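Local structure of lactate dehydrogenase (Eimeria maxima, 6CT6) at residues N272-V284 against Q310-A322. The protein probably interconverts pyruvate and lactate with NAD(H) as cofactor, its active site holding NADH and the pyruvate analogue oxamate. Sequence-based numbering, arbitrary orientation.
Sequences NGQYNVNNHYLGV and QGSIDEVLEMQKA
His280 lies against one flank of helix 310-322, meeting Ile313, Val316, Leu317 and Gln320, which lie along two turns of the same helix face. Ile313 CG2 sits at the ring edge, near its plane, 3.8 Å from His280 NE2, whereas Val316 CG1 approaches obliquely, 3.4 Å from His280 ND1. Leu317 CD2 comes to 3.8 Å from His280 CD2, again at a slant. At the next turn the extended side chain of Gln320 brings NE2 to 3.3 Å from His280 CB, with amide and ring planes 69° apart. Two features fix the ring's rotation. With chi1 at 69°, CG stands between the backbone N and the carbonyl carbon, and ND1 turns back to donate to Tyr281 O over 3.0 Å; the oxygen is almost in the ring plane, but ND1 comes from above the carbonyl plane, off the lone pairs. One ring face is also covered by Val277 CG1, 3.4 Å above the ring plane and over its centre. Ile313 extends the apolar contact to both loop and strand: its CD1 packs 3.7 Å from Val277 CG2, and its CG1 meets Leu282 CD2 at 4.0 Å. Behind this layer, Asn279 and His280 form a G1 beta bulge opposite Leu271, where the chain turns a corner into strand 281-284; Asn279 OD1 is bonded to Tyr270 OH. Within the alpha/beta C-terminal domain of the lactate/malate dehydrogenase family, helix 303-328 thus packs on strand 281-289 and its preceding turn, the segments roughly antiparallel at 152°; the strand pairs with strand 263-272, and Tyr281 and Met319 both touch helix 134-145.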
loop_
_atom_site.group_PDB
_atom_site.type_symbol
_atom_site.label_atom_id
_atom_site.label_comp_id
_atom_site.label_asym_id
_atom_site.label_seq_id
_atom_site.Cartn_x
_atom_site.Cartn_y
_atom_site.Cartn_z
ATOM N N ASN B 272 3.040 -28.368 -21.437
ATOM C CA ASN B 272 2.770 -29.242 -22.584
ATOM C C ASN B 272 3.186 -30.655 -22.181
ATOM O O ASN B 272 4.324 -31.070 -22.411
ATOM C CB ASN B 272 3.493 -28.777 -23.842
ATOM C CG ASN B 272 2.905 -29.386 -25.100
ATOM O OD1 ASN B 272 1.848 -28.964 -25.570
ATOM N ND2 ASN B 272 3.583 -30.388 -25.650
ATOM N N GLY B 273 2.250 -31.386 -21.578
ATOM C CA GLY B 273 2.517 -32.719 -21.082
ATOM C C GLY B 273 2.257 -32.835 -19.596
ATOM O O GLY B 273 1.469 -33.676 -19.155
ATOM N N GLN B 274 2.909 -31.977 -18.814
ATOM C CA GLN B 274 2.795 -32.048 -17.364
ATOM C C GLN B 274 1.343 -31.888 -16.936
ATOM O O GLN B 274 0.590 -31.099 -17.511
ATOM C CB GLN B 274 3.647 -30.961 -16.703
ATOM C CG GLN B 274 5.095 -30.896 -17.172
ATOM C CD GLN B 274 5.289 -29.954 -18.344
ATOM O OE1 GLN B 274 4.355 -29.686 -19.103
ATOM N NE2 GLN B 274 6.504 -29.434 -18.492
ATOM N N TYR B 275 0.954 -32.647 -15.913
ATOM C CA TYR B 275 -0.365 -32.528 -15.301
ATOM C C TYR B 275 -1.491 -32.813 -16.287
ATOM O O TYR B 275 -2.627 -32.367 -16.084
ATOM C CB TYR B 275 -0.552 -31.140 -14.679
ATOM C CG TYR B 275 0.332 -30.910 -13.479
ATOM C CD1 TYR B 275 -0.096 -31.261 -12.209
ATOM C CD2 TYR B 275 1.595 -30.354 -13.617
ATOM C CE1 TYR B 275 0.705 -31.061 -11.106
ATOM C CE2 TYR B 275 2.407 -30.149 -12.519
ATOM C CZ TYR B 275 1.955 -30.505 -11.266
ATOM O OH TYR B 275 2.755 -30.305 -10.166
ATOM N N ASN B 276 -1.203 -33.552 -17.355
ATOM C CA ASN B 276 -2.190 -33.867 -18.381
ATOM C C ASN B 276 -2.679 -32.611 -19.096
ATOM O O ASN B 276 -3.786 -32.592 -19.643
ATOM C CB ASN B 276 -3.373 -34.634 -17.780
ATOM C CG ASN B 276 -4.185 -35.365 -18.825
ATOM O OD1 ASN B 276 -5.291 -34.952 -19.170
ATOM N ND2 ASN B 276 -3.635 -36.459 -19.342
ATOM N N VAL B 277 -1.863 -31.557 -19.095
ATOM C CA VAL B 277 -2.196 -30.282 -19.722
ATOM C C VAL B 277 -1.502 -30.214 -21.072
ATOM O O VAL B 277 -0.322 -30.564 -21.197
ATOM C CB VAL B 277 -1.783 -29.099 -18.823
ATOM C CG1 VAL B 277 -1.927 -27.775 -19.567
ATOM C CG2 VAL B 277 -2.614 -29.084 -17.553
ATOM N N ASN B 278 -2.228 -29.746 -22.084
ATOM C CA ASN B 278 -1.741 -29.732 -23.462
ATOM C C ASN B 278 -1.770 -28.304 -24.001
ATOM O O ASN B 278 -2.823 -27.804 -24.407
ATOM C CB ASN B 278 -2.576 -30.673 -24.323
ATOM C CG ASN B 278 -2.433 -32.123 -23.900
ATOM O OD1 ASN B 278 -1.323 -32.652 -23.829
ATOM N ND2 ASN B 278 -3.555 -32.767 -23.595
ATOM N N ASN B 279 -0.605 -27.656 -24.001
ATOM C CA ASN B 279 -0.412 -26.364 -24.661
ATOM C C ASN B 279 -1.305 -25.273 -24.067
ATOM O O ASN B 279 -1.932 -24.495 -24.790
ATOM C CB ASN B 279 -0.639 -26.488 -26.172
ATOM C CG ASN B 279 -0.452 -25.171 -26.908
ATOM O OD1 ASN B 279 0.489 -24.423 -26.642
ATOM N ND2 ASN B 279 -1.362 -24.875 -27.828
ATOM N N HIS B 280 -1.367 -25.195 -22.741
ATOM C CA HIS B 280 -1.973 -24.033 -22.103
ATOM C C HIS B 280 -1.450 -23.931 -20.675
ATOM O O HIS B 280 -0.571 -24.690 -20.258
ATOM C CB HIS B 280 -3.507 -24.085 -22.176
ATOM C CG HIS B 280 -4.142 -25.146 -21.330
ATOM N ND1 HIS B 280 -4.344 -25.000 -19.974
ATOM C CD2 HIS B 280 -4.674 -26.347 -21.661
ATOM C CE1 HIS B 280 -4.950 -26.075 -19.502
ATOM N NE2 HIS B 280 -5.160 -26.909 -20.505
ATOM N N TYR B 281 -1.981 -22.959 -19.939
ATOM C CA TYR B 281 -1.447 -22.573 -18.643
ATOM C C TYR B 281 -2.284 -23.150 -17.507
ATOM O O TYR B 281 -3.488 -23.381 -17.647
ATOM C CB TYR B 281 -1.386 -21.048 -18.525
ATOM C CG TYR B 281 -0.416 -20.415 -19.496
ATOM C CD1 TYR B 281 0.818 -19.948 -19.069
ATOM C CD2 TYR B 281 -0.729 -20.300 -20.842
ATOM C CE1 TYR B 281 1.710 -19.376 -19.955
ATOM C CE2 TYR B 281 0.155 -19.730 -21.736
ATOM C CZ TYR B 281 1.374 -19.270 -21.288
ATOM O OH TYR B 281 2.260 -18.705 -22.175
ATOM N N LEU B 282 -1.622 -23.381 -16.375
ATOM C CA LEU B 282 -2.276 -23.915 -15.189
ATOM C C LEU B 282 -1.410 -23.599 -13.977
ATOM O O LEU B 282 -0.182 -23.557 -14.070
ATOM C CB LEU B 282 -2.505 -25.427 -15.307
ATOM C CG LEU B 282 -3.447 -26.074 -14.291
ATOM C CD1 LEU B 282 -4.896 -25.693 -14.572
ATOM C CD2 LEU B 282 -3.284 -27.587 -14.289
ATOM N N GLY B 283 -2.067 -23.381 -12.841
ATOM C CA GLY B 283 -1.364 -23.112 -11.601
ATOM C C GLY B 283 -0.650 -24.329 -11.052
ATOM O O GLY B 283 -1.294 -25.258 -10.557
ATOM N N VAL B 284 0.680 -24.342 -11.133
ATOM C CA VAL B 284 1.475 -25.471 -10.660
ATOM C C VAL B 284 2.710 -24.949 -9.934
ATOM O O VAL B 284 3.151 -23.816 -10.160
ATOM C CB VAL B 284 1.899 -26.403 -11.815
ATOM C CG1 VAL B 284 0.674 -26.987 -12.500
ATOM C CG2 VAL B 284 2.764 -25.654 -12.823
ATOM N N GLN B 310 -8.884 -32.055 -12.919
ATOM C CA GLN B 310 -9.471 -32.010 -14.253
ATOM C C GLN B 310 -10.582 -30.971 -14.321
ATOM O O GLN B 310 -10.819 -30.381 -15.381
ATOM C CB GLN B 310 -9.989 -33.392 -14.655
ATOM C CG GLN B 310 -10.275 -33.546 -16.150
ATOM C CD GLN B 310 -9.052 -33.305 -17.019
ATOM O OE1 GLN B 310 -9.129 -32.618 -18.036
ATOM N NE2 GLN B 310 -7.917 -33.880 -16.627
ATOM N N GLY B 311 -11.264 -30.730 -13.199
ATOM C CA GLY B 311 -12.201 -29.620 -13.135
ATOM C C GLY B 311 -11.545 -28.290 -13.456
ATOM O O GLY B 311 -12.101 -27.475 -14.196
ATOM N N SER B 312 -10.353 -28.050 -12.905
ATOM C CA SER B 312 -9.619 -26.833 -13.238
ATOM C C SER B 312 -9.248 -26.810 -14.716
ATOM O O SER B 312 -9.450 -25.802 -15.403
ATOM C CB SER B 312 -8.364 -26.716 -12.369
ATOM O OG SER B 312 -8.664 -26.162 -11.100
ATOM N N ILE B 313 -8.707 -27.920 -15.224
ATOM C CA ILE B 313 -8.280 -27.964 -16.619
ATOM C C ILE B 313 -9.469 -27.741 -17.547
ATOM O O ILE B 313 -9.349 -27.080 -18.585
ATOM C CB ILE B 313 -7.561 -29.294 -16.920
ATOM C CG1 ILE B 313 -6.323 -29.438 -16.028
ATOM C CG2 ILE B 313 -7.153 -29.357 -18.392
ATOM C CD1 ILE B 313 -5.607 -30.773 -16.152
ATOM N N ASP B 314 -10.637 -28.283 -17.192
ATOM C CA ASP B 314 -11.815 -28.078 -18.028
ATOM C C ASP B 314 -12.255 -26.618 -18.009
ATOM O O ASP B 314 -12.667 -26.077 -19.042
ATOM C CB ASP B 314 -12.958 -28.986 -17.575
ATOM C CG ASP B 314 -12.670 -30.454 -17.820
ATOM O OD1 ASP B 314 -11.802 -30.762 -18.666
ATOM O OD2 ASP B 314 -13.316 -31.302 -17.174
ATOM N N GLU B 315 -12.177 -25.965 -16.846
ATOM C CA GLU B 315 -12.534 -24.553 -16.774
ATOM C C GLU B 315 -11.667 -23.719 -17.710
ATOM O O GLU B 315 -12.165 -22.807 -18.381
ATOM C CB GLU B 315 -12.415 -24.045 -15.335
ATOM C CG GLU B 315 -12.895 -22.606 -15.149
ATOM C CD GLU B 315 -12.995 -22.197 -13.691
ATOM O OE1 GLU B 315 -13.115 -23.087 -12.822
ATOM O OE2 GLU B 315 -12.953 -20.980 -13.413
ATOM N N VAL B 316 -10.369 -24.023 -17.779
ATOM C CA VAL B 316 -9.482 -23.295 -18.685
ATOM C C VAL B 316 -9.852 -23.585 -20.135
ATOM O O VAL B 316 -9.933 -22.672 -20.966
ATOM C CB VAL B 316 -8.011 -23.651 -18.398
ATOM C CG1 VAL B 316 -7.081 -23.003 -19.426
ATOM C CG2 VAL B 316 -7.625 -23.216 -16.991
ATOM N N LEU B 317 -10.076 -24.859 -20.461
ATOM C CA LEU B 317 -10.433 -25.222 -21.828
ATOM C C LEU B 317 -11.756 -24.589 -22.239
ATOM O O LEU B 317 -11.904 -24.120 -23.373
ATOM C CB LEU B 317 -10.506 -26.741 -21.962
ATOM C CG LEU B 317 -9.190 -27.493 -21.769
ATOM C CD1 LEU B 317 -9.453 -28.986 -21.697
ATOM C CD2 LEU B 317 -8.217 -27.170 -22.892
ATOM N N GLU B 318 -12.734 -24.576 -21.333
ATOM C CA GLU B 318 -13.997 -23.904 -21.619
ATOM C C GLU B 318 -13.764 -22.442 -21.980
ATOM O O GLU B 318 -14.430 -21.900 -22.872
ATOM C CB GLU B 318 -14.935 -24.024 -20.415
ATOM C CG GLU B 318 -16.407 -23.815 -20.742
ATOM C CD GLU B 318 -17.324 -24.305 -19.635
ATOM O OE1 GLU B 318 -16.812 -24.672 -18.556
ATOM O OE2 GLU B 318 -18.554 -24.328 -19.846
ATOM N N MET B 319 -12.814 -21.788 -21.306
ATOM C CA MET B 319 -12.528 -20.386 -21.597
ATOM C C MET B 319 -11.810 -20.232 -22.932
ATOM O O MET B 319 -12.057 -19.267 -23.666
ATOM C CB MET B 319 -11.698 -19.771 -20.469
ATOM C CG MET B 319 -12.490 -19.477 -19.199
ATOM S SD MET B 319 -11.565 -18.528 -17.966
ATOM C CE MET B 319 -10.382 -19.740 -17.382
ATOM N N GLN B 320 -10.917 -21.168 -23.266
ATOM C CA GLN B 320 -10.245 -21.116 -24.562
ATOM C C GLN B 320 -11.250 -21.131 -25.707
ATOM O O GLN B 320 -11.056 -20.456 -26.724
ATOM C CB GLN B 320 -9.278 -22.289 -24.711
ATOM C CG GLN B 320 -8.034 -22.204 -23.854
ATOM C CD GLN B 320 -7.020 -23.268 -24.224
ATOM O OE1 GLN B 320 -7.374 -24.418 -24.482
ATOM N NE2 GLN B 320 -5.751 -22.884 -24.274
ATOM N N LYS B 321 -12.326 -21.906 -25.566
ATOM C CA LYS B 321 -13.290 -22.022 -26.655
ATOM C C LYS B 321 -14.124 -20.754 -26.784
ATOM O O LYS B 321 -14.391 -20.294 -27.900
ATOM C CB LYS B 321 -14.172 -23.251 -26.442
ATOM C CG LYS B 321 -13.393 -24.556 -26.561
ATOM C CD LYS B 321 -14.231 -25.690 -27.123
ATOM C CE LYS B 321 -15.287 -26.154 -26.140
ATOM N NZ LYS B 321 -16.085 -27.279 -26.691
ATOM N N ALA B 322 -14.534 -20.170 -25.656
ATOM C CA ALA B 322 -15.174 -18.859 -25.695
ATOM C C ALA B 322 -14.310 -17.848 -26.440
ATOM O O ALA B 322 -14.820 -17.054 -27.238
ATOM C CB ALA B 322 -15.459 -18.372 -24.273
#